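PDB 4ILV: intradiol ring-cleavage dioxygenase from Streptomyces sp. SirexAA-E, which probably uses an iron(III) centre to cleave catechol-type aromatic rings between the two hydroxyl-bearing carbons, in a secreted protein that fuses the dioxygenase to a carbohydrate-binding module. Local coordinates for residues L83-Q88 with R103-T108. Numbering follows the deposited sequence.
Sequences LLDFWQ and RGHQFT
L83-W87 and R103-F107 pair as neighbouring antiparallel strands, R103-F107 the outermost strand of a four-stranded antiparallel sheet and L83-W87 bonded on its other side to strand 130-136. Two hydrogen-bonded pairs hold them. L84 and Q106 exchange both of their backbone bonds, L84 N reaching Q106 O at 2.8 Å with the N-H almost straight at 175°; F86 and G104 do the same, F86 N to G104 O at 3.0 Å. On the inner face, F86 and L84 pack against F114 of the other sheet. Q106 lies beside them: its chain, extended beyond CG, carries NE2 to 3.8 Å from F86 CE2, the amide plane turned well away from the ring plane, while NE2 bonds to T115 O across the sandwich. A leucine in place of Q106 would probably leave T115 O without this donor and cut one polar tie between the two sheets.

The other face is mixed. L83 lays CD2 over one face of the F107 ring in a CH-pi contact, 4.0 Å from the ring centroid, from a CG turned anti to the backbone N (chi1 178°), and the same methyl lies 3.7 Å from H105 CD2. D85 OD1 comes to 3.5 Å from H105 CB, the carboxylate and imidazole nearly perpendicular; D85 OD1 and H105 ND1 each bond to S49 OG, so one serine bridges the pair. Farther along, R103 NH2 sits 3.5 Å from W87 CD1, the guanidinium turned 23° from the indole plane and fixed by Y44 O and D96 O. W87 in turn stacks on H132, one of the iron ligands, its side chain about 6 Å from the metal, consistent with a second-shell position beside the iron(III) site in the beta-sandwich core of an intradiol dioxygenase.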
loop_
_atom_site.group_PDB
_atom_site.type_symbol
_atom_site.label_atom_id
_atom_site.label_comp_id
_atom_site.label_asym_id
_atom_site.label_seq_id
_atom_site.Cartn_x
_atom_site.Cartn_y
_atom_site.Cartn_z
ATOM N N LEU A 83 -2.064 -11.759 4.456
ATOM C CA LEU A 83 -1.243 -11.480 3.274
ATOM C C LEU A 83 -1.466 -10.042 2.780
ATOM O O LEU A 83 -2.596 -9.635 2.515
ATOM C CB LEU A 83 -1.566 -12.498 2.173
ATOM C CG LEU A 83 -0.916 -12.460 0.778
ATOM C CD1 LEU A 83 -1.522 -11.431 -0.171
ATOM C CD2 LEU A 83 0.591 -12.287 0.888
ATOM N N LEU A 84 -0.385 -9.268 2.685
ATOM C CA LEU A 84 -0.420 -7.943 2.080
ATOM C C LEU A 84 0.513 -7.898 0.862
ATOM O O LEU A 84 1.710 -8.093 0.996
ATOM C CB LEU A 84 0.004 -6.881 3.090
ATOM C CG LEU A 84 -0.936 -6.750 4.295
ATOM C CD1 LEU A 84 -0.284 -5.902 5.360
ATOM C CD2 LEU A 84 -2.244 -6.117 3.842
ATOM N N ASP A 85 -0.048 -7.641 -0.307
ATOM C CA ASP A 85 0.688 -7.690 -1.563
ATOM C C ASP A 85 0.657 -6.294 -2.166
ATOM O O ASP A 85 -0.384 -5.845 -2.637
ATOM C CB ASP A 85 0.020 -8.713 -2.485
ATOM C CG ASP A 85 0.810 -8.980 -3.780
ATOM O OD1 ASP A 85 1.998 -8.597 -3.867
ATOM O OD2 ASP A 85 0.235 -9.598 -4.707
ATOM N N PHE A 86 1.796 -5.606 -2.131
ATOM C CA PHE A 86 1.876 -4.215 -2.574
ATOM C C PHE A 86 2.456 -4.106 -3.986
ATOM O O PHE A 86 3.341 -4.873 -4.362
ATOM C CB PHE A 86 2.778 -3.415 -1.630
ATOM C CG PHE A 86 2.205 -3.187 -0.246
ATOM C CD1 PHE A 86 1.350 -2.126 -0.012
ATOM C CD2 PHE A 86 2.569 -3.994 0.818
ATOM C CE1 PHE A 86 0.855 -1.880 1.253
ATOM C CE2 PHE A 86 2.079 -3.758 2.097
ATOM C CZ PHE A 86 1.221 -2.706 2.315
ATOM N N TRP A 87 1.950 -3.165 -4.774
ATOM C CA TRP A 87 2.646 -2.770 -5.996
ATOM C C TRP A 87 2.409 -1.278 -6.274
ATOM O O TRP A 87 1.452 -0.695 -5.754
ATOM C CB TRP A 87 2.281 -3.674 -7.190
ATOM C CG TRP A 87 0.900 -3.492 -7.736
ATOM C CD1 TRP A 87 0.556 -2.845 -8.897
ATOM C CD2 TRP A 87 -0.324 -3.979 -7.171
ATOM N NE1 TRP A 87 -0.802 -2.888 -9.076
ATOM C CE2 TRP A 87 -1.368 -3.580 -8.036
ATOM C CE3 TRP A 87 -0.641 -4.691 -6.009
ATOM C CZ2 TRP A 87 -2.708 -3.872 -7.776
ATOM C CZ3 TRP A 87 -1.977 -4.983 -5.752
ATOM C CH2 TRP A 87 -2.992 -4.574 -6.633
ATOM N N GLN A 88 3.286 -0.662 -7.067
ATOM C CA GLN A 88 3.262 0.792 -7.237
ATOM C C GLN A 88 4.179 1.227 -8.358
ATOM O O GLN A 88 5.033 0.460 -8.800
ATOM C CB GLN A 88 3.760 1.487 -5.970
ATOM C CG GLN A 88 5.264 1.246 -5.719
ATOM C CD GLN A 88 5.835 2.103 -4.614
ATOM O OE1 GLN A 88 5.728 1.771 -3.432
ATOM N NE2 GLN A 88 6.453 3.217 -4.989
ATOM N N ARG A 103 7.234 -4.416 -6.613
ATOM C CA ARG A 103 6.205 -5.392 -6.299
ATOM C C ARG A 103 6.766 -6.280 -5.188
ATOM O O ARG A 103 7.901 -6.753 -5.271
ATOM C CB ARG A 103 5.860 -6.232 -7.534
ATOM C CG ARG A 103 5.562 -5.394 -8.780
ATOM C CD ARG A 103 5.155 -6.253 -9.962
ATOM N NE ARG A 103 4.874 -5.453 -11.149
ATOM C CZ ARG A 103 3.697 -4.888 -11.410
ATOM N NH1 ARG A 103 3.533 -4.183 -12.528
ATOM N NH2 ARG A 103 2.682 -5.018 -10.551
ATOM N N GLY A 104 5.989 -6.494 -4.137
ATOM C CA GLY A 104 6.424 -7.364 -3.058
ATOM C C GLY A 104 5.317 -7.607 -2.042
ATOM O O GLY A 104 4.517 -6.716 -1.784
ATOM N N HIS A 105 5.274 -8.807 -1.465
ATOM C CA HIS A 105 4.244 -9.130 -0.479
ATOM C C HIS A 105 4.836 -9.564 0.853
ATOM O O HIS A 105 6.024 -9.917 0.942
ATOM C CB HIS A 105 3.298 -10.217 -1.005
ATOM C CG HIS A 105 3.927 -11.575 -1.114
ATOM N ND1 HIS A 105 4.442 -12.067 -2.297
ATOM C CD2 HIS A 105 4.099 -12.552 -0.194
ATOM C CE1 HIS A 105 4.922 -13.283 -2.092
ATOM N NE2 HIS A 105 4.726 -13.598 -0.823
ATOM N N GLN A 106 3.981 -9.566 1.875
ATOM C CA GLN A 106 4.378 -9.921 3.232
ATOM C C GLN A 106 3.177 -10.434 4.015
ATOM O O GLN A 106 2.039 -10.319 3.566
ATOM C CB GLN A 106 4.958 -8.707 3.953
ATOM C CG GLN A 106 3.947 -7.571 4.143
ATOM C CD GLN A 106 4.570 -6.335 4.740
ATOM O OE1 GLN A 106 4.616 -6.178 5.962
ATOM N NE2 GLN A 106 5.046 -5.434 3.882
ATOM N N PHE A 107 3.445 -11.004 5.187
ATOM C CA PHE A 107 2.401 -11.501 6.079
ATOM C C PHE A 107 2.485 -10.785 7.416
ATOM O O PHE A 107 3.586 -10.487 7.896
ATOM C CB PHE A 107 2.547 -13.009 6.292
ATOM C CG PHE A 107 2.317 -13.811 5.050
ATOM C CD1 PHE A 107 1.071 -14.354 4.780
ATOM C CD2 PHE A 107 3.341 -14.001 4.135
ATOM C CE1 PHE A 107 0.849 -15.090 3.624
ATOM C CE2 PHE A 107 3.125 -14.733 2.977
ATOM C CZ PHE A 107 1.876 -15.279 2.726
ATOM N N THR A 108 1.333 -10.475 8.011
ATOM C CA THR A 108 1.354 -9.798 9.300
ATOM C C THR A 108 1.828 -10.755 10.375
ATOM O O THR A 108 1.490 -11.945 10.361
ATOM C CB THR A 108 -0.022 -9.225 9.710
ATOM O OG1 THR A 108 -1.002 -10.268 9.702
ATOM C CG2 THR A 108 -0.443 -8.099 8.798
#